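Local coordinates for protein putative Acetyltransferase (Lactobacillus plantarum WCFS1, PDB 3EFA) that probably transfers an acetyl group from acetyl-CoA to an amine substrate, as expected of a GNAT-family N-acetyltransferase, though its substrate is not known, at residues F119-P131 against D135-L147. Residues are numbered along the deposited sequence; the frame is centred on the assembly and turned at random.
Sequences FYELCGYRVTAGP and DGAPVVIMHKQLL. With FMT (formic acid), chain D.
Lys144 runs its aliphatic chain over one face of the Tyr125 ring, the two side chains crossing at about a right angle. Lys144 CB stands 3.6 Å from the centroid of the Tyr125 ring, 16° off the normal, a CH-pi contact, and CD continues over CE2. With CG anti to the backbone N (chi1 172°) and every later torsion extended, Lys144 NZ is carried past the ring to a 2.9 Å hydrogen bond with Cys123 O, almost in line with the C=O. That carbonyl lies at the end of helix 117-122, which Gly124 closes in a Schellman motif. Glu97 of helix 88-102 takes both ends of the pair: a salt bridge to Lys144 NZ and a hydrogen bond with Tyr125 OH. Were Tyr125 an alanine, the lysine chain would probably lose its aromatic platform and Glu97 its hydroxyl partner.

Met142, present as selenomethionine, points to the same side of the sheet as Val127. Its chain bends at chi3 (69°), bringing Met142 SE to 3.8 Å from Tyr120 CB, oblique to that ring in a Met-aromatic contact, while CE crosses toward Glu121 CG and Tyr125 CB. On the reverse face, Thr128 OG1 and His143 ND1 share a hydrogen bond of 2.9 Å, at the imidazole edge and near its plane; His143 NE2 hydrogen-bonds Glu109 OE2.

The backbones form the antiparallel hairpin 126-129/139-145 at the C-terminal end of the GNAT fold. Thr128 N (2.8 Å) and, weakly, Ala129 N (3.5 Å) both reach Ile141 O, a classic bulge. Beside the strand, formic acid, probably from the crystallisation liquor, accepts hydrogen bonds from Arg126 NH1 and Gln145 N. The chemistry thus divides by face: an apolar seam, with the Lys144 ammonium gripped by Cys123 O and Glu97, joins helix end to hairpin, while hydrogen bonds at both ring nitrogens probably hold the imidazole against turning.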
# COMPACT_ATOMS: atom_id res chain seq x y z
N PHE A 119 -17.94 -0.63 3.69
CA PHE A 119 -18.23 -2.04 3.48
C PHE A 119 -17.05 -2.90 3.96
O PHE A 119 -17.23 -3.81 4.78
CB PHE A 119 -18.54 -2.28 2.00
CG PHE A 119 -18.73 -3.73 1.64
CD1 PHE A 119 -19.94 -4.38 1.88
CD2 PHE A 119 -17.71 -4.45 1.03
CE1 PHE A 119 -20.13 -5.72 1.53
CE2 PHE A 119 -17.88 -5.78 0.68
CZ PHE A 119 -19.09 -6.42 0.93
N TYR A 120 -15.85 -2.61 3.47
CA TYR A 120 -14.68 -3.42 3.84
C TYR A 120 -14.28 -3.25 5.31
O TYR A 120 -13.77 -4.19 5.92
CB TYR A 120 -13.50 -3.20 2.87
CG TYR A 120 -13.76 -3.84 1.51
CD1 TYR A 120 -13.86 -5.22 1.37
CD2 TYR A 120 -13.95 -3.05 0.37
CE1 TYR A 120 -14.12 -5.81 0.15
CE2 TYR A 120 -14.21 -3.63 -0.86
CZ TYR A 120 -14.30 -5.02 -0.97
OH TYR A 120 -14.56 -5.60 -2.20
N GLU A 121 -14.52 -2.07 5.87
CA GLU A 121 -14.30 -1.85 7.30
C GLU A 121 -15.20 -2.75 8.17
O GLU A 121 -14.75 -3.32 9.16
CB GLU A 121 -14.44 -0.37 7.67
CG GLU A 121 -13.31 0.50 7.10
CD GLU A 121 -13.43 1.99 7.40
OE1 GLU A 121 -14.55 2.47 7.69
OE2 GLU A 121 -12.39 2.68 7.34
N LEU A 122 -16.47 -2.90 7.78
CA LEU A 122 -17.36 -3.83 8.48
C LEU A 122 -16.84 -5.26 8.43
O LEU A 122 -17.08 -6.04 9.36
CB LEU A 122 -18.78 -3.78 7.93
CG LEU A 122 -19.67 -2.62 8.40
CD1 LEU A 122 -21.02 -2.73 7.76
CD2 LEU A 122 -19.80 -2.60 9.93
N CYS A 123 -16.14 -5.60 7.35
CA CYS A 123 -15.55 -6.94 7.23
C CYS A 123 -14.20 -7.05 7.92
O CYS A 123 -13.58 -8.11 7.91
CB CYS A 123 -15.43 -7.37 5.76
SG CYS A 123 -17.01 -7.50 4.86
N GLY A 124 -13.73 -5.95 8.51
CA GLY A 124 -12.50 -5.96 9.29
C GLY A 124 -11.22 -5.45 8.63
O GLY A 124 -10.14 -5.59 9.21
N TYR A 125 -11.33 -4.85 7.44
CA TYR A 125 -10.18 -4.22 6.78
C TYR A 125 -9.95 -2.78 7.27
O TYR A 125 -10.87 -2.14 7.79
CB TYR A 125 -10.33 -4.25 5.25
CG TYR A 125 -10.29 -5.64 4.65
CD1 TYR A 125 -9.15 -6.10 3.98
CD2 TYR A 125 -11.37 -6.50 4.77
CE1 TYR A 125 -9.09 -7.40 3.45
CE2 TYR A 125 -11.34 -7.78 4.25
CZ TYR A 125 -10.20 -8.23 3.60
OH TYR A 125 -10.18 -9.51 3.10
N ARG A 126 -8.72 -2.28 7.13
CA ARG A 126 -8.40 -0.86 7.39
C ARG A 126 -7.53 -0.24 6.28
O ARG A 126 -6.69 -0.92 5.69
CB ARG A 126 -7.71 -0.71 8.76
CG ARG A 126 -6.36 -1.39 8.79
CD ARG A 126 -5.57 -1.19 10.08
NE ARG A 126 -4.14 -1.40 9.85
CZ ARG A 126 -3.62 -2.55 9.42
NH1 ARG A 126 -4.41 -3.59 9.16
NH2 ARG A 126 -2.31 -2.66 9.23
N VAL A 127 -7.72 1.05 6.01
CA VAL A 127 -6.89 1.77 5.05
C VAL A 127 -5.43 1.81 5.51
O VAL A 127 -5.17 2.15 6.66
CB VAL A 127 -7.38 3.22 4.85
CG1 VAL A 127 -6.50 3.96 3.82
CG2 VAL A 127 -8.87 3.24 4.45
N THR A 128 -4.50 1.44 4.63
CA THR A 128 -3.07 1.60 4.93
C THR A 128 -2.39 2.60 4.00
O THR A 128 -1.26 2.99 4.23
CB THR A 128 -2.25 0.27 4.92
OG1 THR A 128 -2.43 -0.41 3.67
CG2 THR A 128 -2.62 -0.65 6.09
N ALA A 129 -3.08 3.00 2.94
CA ALA A 129 -2.54 3.96 1.99
C ALA A 129 -3.65 4.57 1.13
O ALA A 129 -4.65 3.92 0.83
CB ALA A 129 -1.47 3.32 1.12
N GLY A 130 -3.47 5.83 0.74
CA GLY A 130 -4.42 6.52 -0.11
C GLY A 130 -5.41 7.35 0.67
O GLY A 130 -5.29 7.47 1.89
N PRO A 131 -6.42 7.91 -0.01
CA PRO A 131 -6.81 7.74 -1.43
C PRO A 131 -5.82 8.28 -2.48
O PRO A 131 -5.09 9.24 -2.22
CB PRO A 131 -8.12 8.54 -1.54
CG PRO A 131 -8.57 8.79 -0.14
CD PRO A 131 -7.35 8.79 0.71
N ASP A 135 -6.67 4.69 -13.51
CA ASP A 135 -7.68 4.47 -14.55
C ASP A 135 -8.74 5.57 -14.54
O ASP A 135 -9.74 5.48 -15.26
CB ASP A 135 -8.32 3.08 -14.41
CG ASP A 135 -7.41 1.94 -14.87
OD1 ASP A 135 -6.54 2.17 -15.74
OD2 ASP A 135 -7.58 0.80 -14.37
N GLY A 136 -8.53 6.60 -13.72
CA GLY A 136 -9.41 7.77 -13.70
C GLY A 136 -10.21 8.05 -12.43
O GLY A 136 -10.90 9.07 -12.35
N ALA A 137 -10.14 7.16 -11.45
CA ALA A 137 -10.99 7.25 -10.25
C ALA A 137 -10.28 6.82 -8.95
O ALA A 137 -9.30 6.07 -9.00
CB ALA A 137 -12.27 6.45 -10.46
N PRO A 138 -10.79 7.27 -7.78
CA PRO A 138 -10.15 7.11 -6.46
C PRO A 138 -10.14 5.67 -5.90
O PRO A 138 -11.16 4.97 -5.88
CB PRO A 138 -10.99 8.01 -5.53
CG PRO A 138 -11.98 8.70 -6.40
CD PRO A 138 -12.11 7.92 -7.66
N VAL A 139 -8.97 5.26 -5.41
CA VAL A 139 -8.74 3.94 -4.84
C VAL A 139 -8.12 4.06 -3.44
O VAL A 139 -7.43 5.03 -3.14
CB VAL A 139 -7.76 3.15 -5.71
CG1 VAL A 139 -7.99 1.65 -5.55
CG2 VAL A 139 -7.91 3.56 -7.16
N VAL A 140 -8.37 3.07 -2.58
CA VAL A 140 -7.70 2.98 -1.29
C VAL A 140 -7.11 1.60 -1.09
O VAL A 140 -7.71 0.60 -1.46
CB VAL A 140 -8.64 3.31 -0.11
CG1 VAL A 140 -8.75 4.83 0.10
CG2 VAL A 140 -10.02 2.65 -0.29
N ILE A 141 -5.92 1.56 -0.49
CA ILE A 141 -5.25 0.29 -0.20
C ILE A 141 -5.63 -0.17 1.20
O ILE A 141 -5.45 0.57 2.17
CB ILE A 141 -3.71 0.46 -0.31
CG1 ILE A 141 -3.35 1.23 -1.59
CG2 ILE A 141 -3.00 -0.90 -0.28
CD1 ILE A 141 -3.71 0.51 -2.87
N MSE A 142 -6.17 -1.38 1.31
CA MSE A 142 -6.68 -1.90 2.59
C MSE A 142 -6.09 -3.26 2.99
O MSE A 142 -5.85 -4.11 2.14
CB MSE A 142 -8.23 -1.96 2.58
CG MSE A 142 -8.90 -0.66 2.11
SE MSE A 142 -10.87 -0.56 2.30
CE MSE A 142 -10.94 -0.48 4.26
N HIS A 143 -5.87 -3.46 4.28
CA HIS A 143 -5.37 -4.74 4.77
C HIS A 143 -6.18 -5.28 5.95
O HIS A 143 -6.90 -4.55 6.63
CB HIS A 143 -3.87 -4.66 5.11
CG HIS A 143 -2.99 -4.49 3.90
ND1 HIS A 143 -2.49 -3.26 3.51
CD2 HIS A 143 -2.57 -5.38 2.97
CE1 HIS A 143 -1.78 -3.41 2.41
NE2 HIS A 143 -1.82 -4.69 2.06
N LYS A 144 -6.07 -6.58 6.18
CA LYS A 144 -6.73 -7.24 7.29
C LYS A 144 -5.88 -8.43 7.73
O LYS A 144 -5.39 -9.19 6.89
CB LYS A 144 -8.12 -7.74 6.87
CG LYS A 144 -8.80 -8.61 7.92
CD LYS A 144 -10.17 -9.10 7.49
CE LYS A 144 -10.79 -9.96 8.59
NZ LYS A 144 -12.11 -10.55 8.21
N GLN A 145 -5.72 -8.61 9.03
CA GLN A 145 -5.09 -9.83 9.54
C GLN A 145 -6.09 -10.98 9.48
O GLN A 145 -7.22 -10.86 9.93
CB GLN A 145 -4.59 -9.64 10.97
CG GLN A 145 -3.87 -10.86 11.54
CD GLN A 145 -2.89 -10.52 12.66
OE1 GLN A 145 -2.60 -9.34 12.92
NE2 GLN A 145 -2.38 -11.55 13.34
N LEU A 146 -5.67 -12.11 8.91
CA LEU A 146 -6.54 -13.28 8.82
C LEU A 146 -6.33 -14.24 9.99
O LEU A 146 -5.19 -14.61 10.32
CB LEU A 146 -6.33 -14.00 7.49
CG LEU A 146 -6.51 -13.17 6.22
CD1 LEU A 146 -6.29 -14.04 5.00
CD2 LEU A 146 -7.89 -12.52 6.18
N LEU A 147 -7.43 -14.66 10.61
CA LEU A 147 -7.37 -15.55 11.76
C LEU A 147 -8.39 -16.67 11.65
O LEU A 147 -8.10 -17.72 11.07
CB LEU A 147 -7.57 -14.77 13.06
CG LEU A 147 -6.47 -13.75 13.37
CD1 LEU A 147 -6.95 -12.73 14.39
CD2 LEU A 147 -5.20 -14.45 13.82
C FMT D . -7.19 -5.59 10.59
O1 FMT D . -6.37 -6.42 10.98
O2 FMT D . -6.92 -4.51 10.05